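Local coordinates for S12 family peptidase (Streptomyces sp. 82F2, PDB 3WWX), which probably hydrolyses amide bonds with preference for D-configured substrates, as a D-stereospecific amidohydrolase of peptidase family S12 with a beta-lactamase-type domain, at residues S310-L322 / G332-G344. Numbering follows the deposited sequence.
Sequences SLAQVTRDGGHSL and GDSQKVIEAEFCG
The rings of His320 and Phe342 overlap obliquely, the two side chains running antiparallel: Phe342 CE1 sits 3.4 Å above the imidazole plane, over its centre. With the planes inclined at 42° and the centroids 4.2 Å apart, the pair is an oblique aromatic contact. At its edge the imidazole donates from NE2 to Glu341 OE1, a bond of 2.7 Å and 163° that uses the anti lone pair of the carboxylate and lies close to the ring plane. Because CG of Glu341 is anti to the backbone N and the chain bends at chi2, the carboxylate reaches the imidazole with its plane steeply turned against it. One hydrogen bond and one covered face thus restrain the His320 ring.

The opposite side of the Phe342 ring lies against aliphatic carbons of the hairpin, with CE2 3.8 Å from both Leu322 CB and Gln313 CB. Leu322 directs CD2 onto the helix backbone, 3.8 Å from Ile338 CA, while Ile338 CD1 lies 3.8 Å from Gln313 CG, the two chains nearly perpendicular. Near the helix start, Leu311 CD2 meets Ser334 CB at 3.8 Å, and a water links Ser310 O to Ser334 OG.

Strands 308-315 and 320-326, adjacent in the central antiparallel sheet, thereby receive the C-terminal helix 334-343, inclined 28° to segment 310-315. Helix 8-19 packs beside it through Ala13 against Val337, consistent with the alpha/beta domain of serine beta-lactamases and penicillin-binding proteins. Thr10 and His7 bind Glu341 OE2, and the Cys294–Cys343 disulfide ties the helix end to the loop before strand 297-305.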
loop_
_atom_site.group_PDB
_atom_site.type_symbol
_atom_site.label_atom_id
_atom_site.label_comp_id
_atom_site.label_asym_id
_atom_site.label_seq_id
_atom_site.Cartn_x
_atom_site.Cartn_y
_atom_site.Cartn_z
ATOM N N SER A 310 -7.657 2.505 3.112
ATOM C CA SER A 310 -7.296 1.421 4.010
ATOM C C SER A 310 -6.205 1.856 4.960
ATOM O O SER A 310 -5.414 2.756 4.663
ATOM C CB SER A 310 -6.799 0.209 3.217
ATOM O OG SER A 310 -7.803 -0.248 2.329
ATOM N N LEU A 311 -6.199 1.222 6.127
ATOM C CA LEU A 311 -5.168 1.473 7.117
ATOM C C LEU A 311 -4.723 0.130 7.700
ATOM O O LEU A 311 -5.485 -0.832 7.772
ATOM C CB LEU A 311 -5.662 2.452 8.201
ATOM C CG LEU A 311 -6.852 1.980 9.008
ATOM C CD1 LEU A 311 -6.387 1.307 10.303
ATOM C CD2 LEU A 311 -7.797 3.153 9.319
ATOM N N ALA A 312 -3.460 0.087 8.108
ATOM C CA ALA A 312 -2.868 -1.110 8.722
ATOM C C ALA A 312 -1.660 -0.657 9.510
ATOM O O ALA A 312 -0.762 -0.019 8.962
ATOM C CB ALA A 312 -2.449 -2.115 7.668
ATOM N N GLN A 313 -1.653 -0.959 10.802
ATOM C CA GLN A 313 -0.596 -0.474 11.697
ATOM C C GLN A 313 -0.314 -1.493 12.781
ATOM O O GLN A 313 -1.217 -2.194 13.221
ATOM C CB GLN A 313 -1.036 0.830 12.365
ATOM C CG GLN A 313 -1.245 2.005 11.387
ATOM C CD GLN A 313 0.027 2.498 10.717
ATOM O OE1 GLN A 313 1.136 2.329 11.238
ATOM N NE2 GLN A 313 -0.124 3.157 9.574
ATOM N N VAL A 314 0.944 -1.560 13.194
ATOM C CA VAL A 314 1.327 -2.401 14.312
ATOM C C VAL A 314 2.416 -1.721 15.136
ATOM O O VAL A 314 3.196 -0.927 14.614
ATOM C CB VAL A 314 1.779 -3.775 13.815
ATOM C CG1 VAL A 314 3.100 -3.721 13.034
ATOM C CG2 VAL A 314 1.830 -4.759 14.935
ATOM N N THR A 315 2.495 -2.047 16.427
ATOM C CA THR A 315 3.642 -1.602 17.211
ATOM C C THR A 315 4.899 -2.339 16.740
ATOM O O THR A 315 4.817 -3.339 16.033
ATOM C CB THR A 315 3.376 -1.805 18.714
ATOM O OG1 THR A 315 2.911 -3.144 18.907
ATOM C CG2 THR A 315 2.302 -0.834 19.188
ATOM N N ARG A 316 6.072 -1.847 17.123
ATOM C CA ARG A 316 7.317 -2.353 16.557
ATOM C C ARG A 316 7.578 -3.828 16.839
ATOM O O ARG A 316 8.204 -4.515 16.022
ATOM C CB ARG A 316 8.493 -1.517 17.069
ATOM C CG ARG A 316 9.865 -1.972 16.599
ATOM C CD ARG A 316 10.012 -1.961 15.098
ATOM N NE ARG A 316 11.328 -2.447 14.680
ATOM C CZ ARG A 316 11.632 -3.732 14.525
ATOM N NH1 ARG A 316 10.715 -4.669 14.735
ATOM N NH2 ARG A 316 12.862 -4.087 14.166
ATOM N N ASP A 317 7.122 -4.317 17.986
ATOM C CA ASP A 317 7.316 -5.722 18.295
ATOM C C ASP A 317 6.197 -6.584 17.739
ATOM O O ASP A 317 6.187 -7.797 17.968
ATOM C CB ASP A 317 7.501 -5.956 19.800
ATOM C CG ASP A 317 6.268 -5.661 20.618
ATOM O OD1 ASP A 317 5.213 -5.282 20.080
ATOM O OD2 ASP A 317 6.351 -5.840 21.855
ATOM N N GLY A 318 5.272 -5.986 16.980
ATOM C CA GLY A 318 4.190 -6.743 16.394
ATOM C C GLY A 318 3.089 -7.187 17.348
ATOM O O GLY A 318 2.231 -8.004 16.990
ATOM N N GLY A 319 3.059 -6.612 18.549
ATOM C CA GLY A 319 2.152 -7.092 19.570
ATOM C C GLY A 319 0.754 -6.510 19.546
ATOM O O GLY A 319 -0.190 -7.132 20.020
ATOM N N HIS A 320 0.634 -5.300 19.006
ATOM C CA HIS A 320 -0.627 -4.577 18.975
ATOM C C HIS A 320 -0.857 -4.155 17.526
ATOM O O HIS A 320 -0.068 -3.396 16.978
ATOM C CB HIS A 320 -0.569 -3.349 19.885
ATOM C CG HIS A 320 -1.840 -2.560 19.934
ATOM N ND1 HIS A 320 -1.954 -1.376 20.634
ATOM C CD2 HIS A 320 -3.054 -2.789 19.377
ATOM C CE1 HIS A 320 -3.176 -0.904 20.491
ATOM N NE2 HIS A 320 -3.866 -1.738 19.737
ATOM N N SER A 321 -1.926 -4.674 16.931
ATOM C CA SER A 321 -2.239 -4.415 15.522
ATOM C C SER A 321 -3.634 -3.828 15.310
ATOM O O SER A 321 -4.535 -3.967 16.147
ATOM C CB SER A 321 -2.113 -5.713 14.731
ATOM O OG SER A 321 -2.941 -6.716 15.264
ATOM N N LEU A 322 -3.787 -3.216 14.133
ATOM C CA LEU A 322 -5.030 -2.600 13.696
ATOM C C LEU A 322 -5.065 -2.634 12.177
ATOM O O LEU A 322 -4.051 -2.389 11.534
ATOM C CB LEU A 322 -5.064 -1.154 14.166
ATOM C CG LEU A 322 -6.166 -0.228 13.602
ATOM C CD1 LEU A 322 -7.543 -0.602 14.109
ATOM C CD2 LEU A 322 -5.848 1.252 13.925
ATOM N N GLY A 332 -13.761 10.596 5.733
ATOM C CA GLY A 332 -13.246 9.754 6.794
ATOM C C GLY A 332 -11.788 10.046 7.071
ATOM O O GLY A 332 -10.968 10.112 6.166
ATOM N N ASP A 333 -11.473 10.188 8.345
ATOM C CA ASP A 333 -10.125 10.458 8.810
ATOM C C ASP A 333 -9.527 9.173 9.403
ATOM O O ASP A 333 -9.865 8.766 10.506
ATOM C CB ASP A 333 -10.208 11.574 9.847
ATOM C CG ASP A 333 -8.855 12.056 10.312
ATOM O OD1 ASP A 333 -7.881 11.297 10.196
ATOM O OD2 ASP A 333 -8.774 13.204 10.798
ATOM N N SER A 334 -8.646 8.539 8.647
ATOM C CA SER A 334 -8.043 7.281 9.070
ATOM C C SER A 334 -7.125 7.489 10.271
ATOM O O SER A 334 -7.016 6.616 11.126
ATOM C CB SER A 334 -7.285 6.655 7.896
ATOM O OG SER A 334 -6.274 7.526 7.450
ATOM N N GLN A 335 -6.490 8.651 10.361
ATOM C CA GLN A 335 -5.609 8.915 11.493
ATOM C C GLN A 335 -6.380 8.919 12.805
ATOM O O GLN A 335 -5.861 8.470 13.836
ATOM C CB GLN A 335 -4.845 10.231 11.316
ATOM C CG GLN A 335 -3.626 10.354 12.215
ATOM C CD GLN A 335 -2.541 9.346 11.885
ATOM O OE1 GLN A 335 -2.537 8.720 10.821
ATOM N NE2 GLN A 335 -1.616 9.174 12.816
ATOM N N LYS A 336 -7.622 9.400 12.803
ATOM C CA LYS A 336 -8.435 9.358 14.009
ATOM C C LYS A 336 -8.636 7.920 14.506
ATOM O O LYS A 336 -8.691 7.674 15.701
ATOM C CB LYS A 336 -9.794 10.018 13.782
ATOM C CG LYS A 336 -9.768 11.527 13.712
ATOM C CD LYS A 336 -11.202 12.080 13.756
ATOM C CE LYS A 336 -11.229 13.591 13.644
ATOM N NZ LYS A 336 -10.536 14.064 12.418
ATOM N N VAL A 337 -8.764 6.960 13.591
ATOM C CA VAL A 337 -8.954 5.572 13.982
ATOM C C VAL A 337 -7.669 5.033 14.622
ATOM O O VAL A 337 -7.715 4.326 15.628
ATOM C CB VAL A 337 -9.365 4.699 12.767
ATOM C CG1 VAL A 337 -9.544 3.253 13.189
ATOM C CG2 VAL A 337 -10.683 5.238 12.148
ATOM N N ILE A 338 -6.537 5.383 14.029
ATOM C CA ILE A 338 -5.224 4.966 14.530
ATOM C C ILE A 338 -4.972 5.548 15.920
ATOM O O ILE A 338 -4.569 4.826 16.847
ATOM C CB ILE A 338 -4.114 5.353 13.546
ATOM C CG1 ILE A 338 -4.267 4.565 12.226
ATOM C CG2 ILE A 338 -2.740 5.082 14.143
ATOM C CD1 ILE A 338 -3.456 5.134 11.062
ATOM N N GLU A 339 -5.236 6.840 16.083
ATOM C CA GLU A 339 -5.062 7.481 17.379
ATOM C C GLU A 339 -6.003 6.892 18.420
ATOM O O GLU A 339 -5.613 6.692 19.573
ATOM C CB GLU A 339 -5.265 8.991 17.261
ATOM C CG GLU A 339 -4.067 9.732 16.765
ATOM C CD GLU A 339 -3.056 10.054 17.852
ATOM O OE1 GLU A 339 -3.424 9.998 19.046
ATOM O OE2 GLU A 339 -1.925 10.388 17.491
ATOM N N ALA A 340 -7.243 6.599 18.043
ATOM C CA ALA A 340 -8.195 6.029 18.988
ATOM C C ALA A 340 -7.696 4.675 19.490
ATOM O O ALA A 340 -7.690 4.382 20.693
ATOM C CB ALA A 340 -9.546 5.889 18.347
ATOM N N GLU A 341 -7.245 3.846 18.561
ATOM C CA GLU A 341 -6.831 2.502 18.912
ATOM C C GLU A 341 -5.555 2.491 19.738
ATOM O O GLU A 341 -5.494 1.796 20.763
ATOM C CB GLU A 341 -6.642 1.662 17.647
ATOM C CG GLU A 341 -6.146 0.229 17.899
ATOM C CD GLU A 341 -7.069 -0.594 18.783
ATOM O OE1 GLU A 341 -6.575 -1.486 19.497
ATOM O OE2 GLU A 341 -8.308 -0.401 18.737
ATOM N N PHE A 342 -4.531 3.212 19.312
ATOM C CA PHE A 342 -3.225 3.103 19.970
ATOM C C PHE A 342 -3.050 4.053 21.150
ATOM O O PHE A 342 -2.211 3.800 22.011
ATOM C CB PHE A 342 -2.097 3.271 18.962
ATOM C CG PHE A 342 -1.994 2.129 17.998
ATOM C CD1 PHE A 342 -1.332 0.963 18.342
ATOM C CD2 PHE A 342 -2.590 2.208 16.756
ATOM C CE1 PHE A 342 -1.260 -0.092 17.452
ATOM C CE2 PHE A 342 -2.541 1.144 15.880
ATOM C CZ PHE A 342 -1.869 0.005 16.220
ATOM N N CYS A 343 -3.837 5.129 21.192
ATOM C CA CYS A 343 -3.721 6.128 22.269
ATOM C C CYS A 343 -5.009 6.360 23.045
ATOM O O CYS A 343 -4.994 7.096 24.043
ATOM C CB CYS A 343 -3.220 7.455 21.697
ATOM S SG CYS A 343 -1.556 7.361 21.033
ATOM N N GLY A 344 -6.107 5.738 22.614
ATOM C CA GLY A 344 -7.393 5.927 23.267
ATOM C C GLY A 344 -7.979 7.306 23.042
ATOM O O GLY A 344 -8.868 7.729 23.781
HETATM O O HOH W 1 -5.581 5.480 5.164
#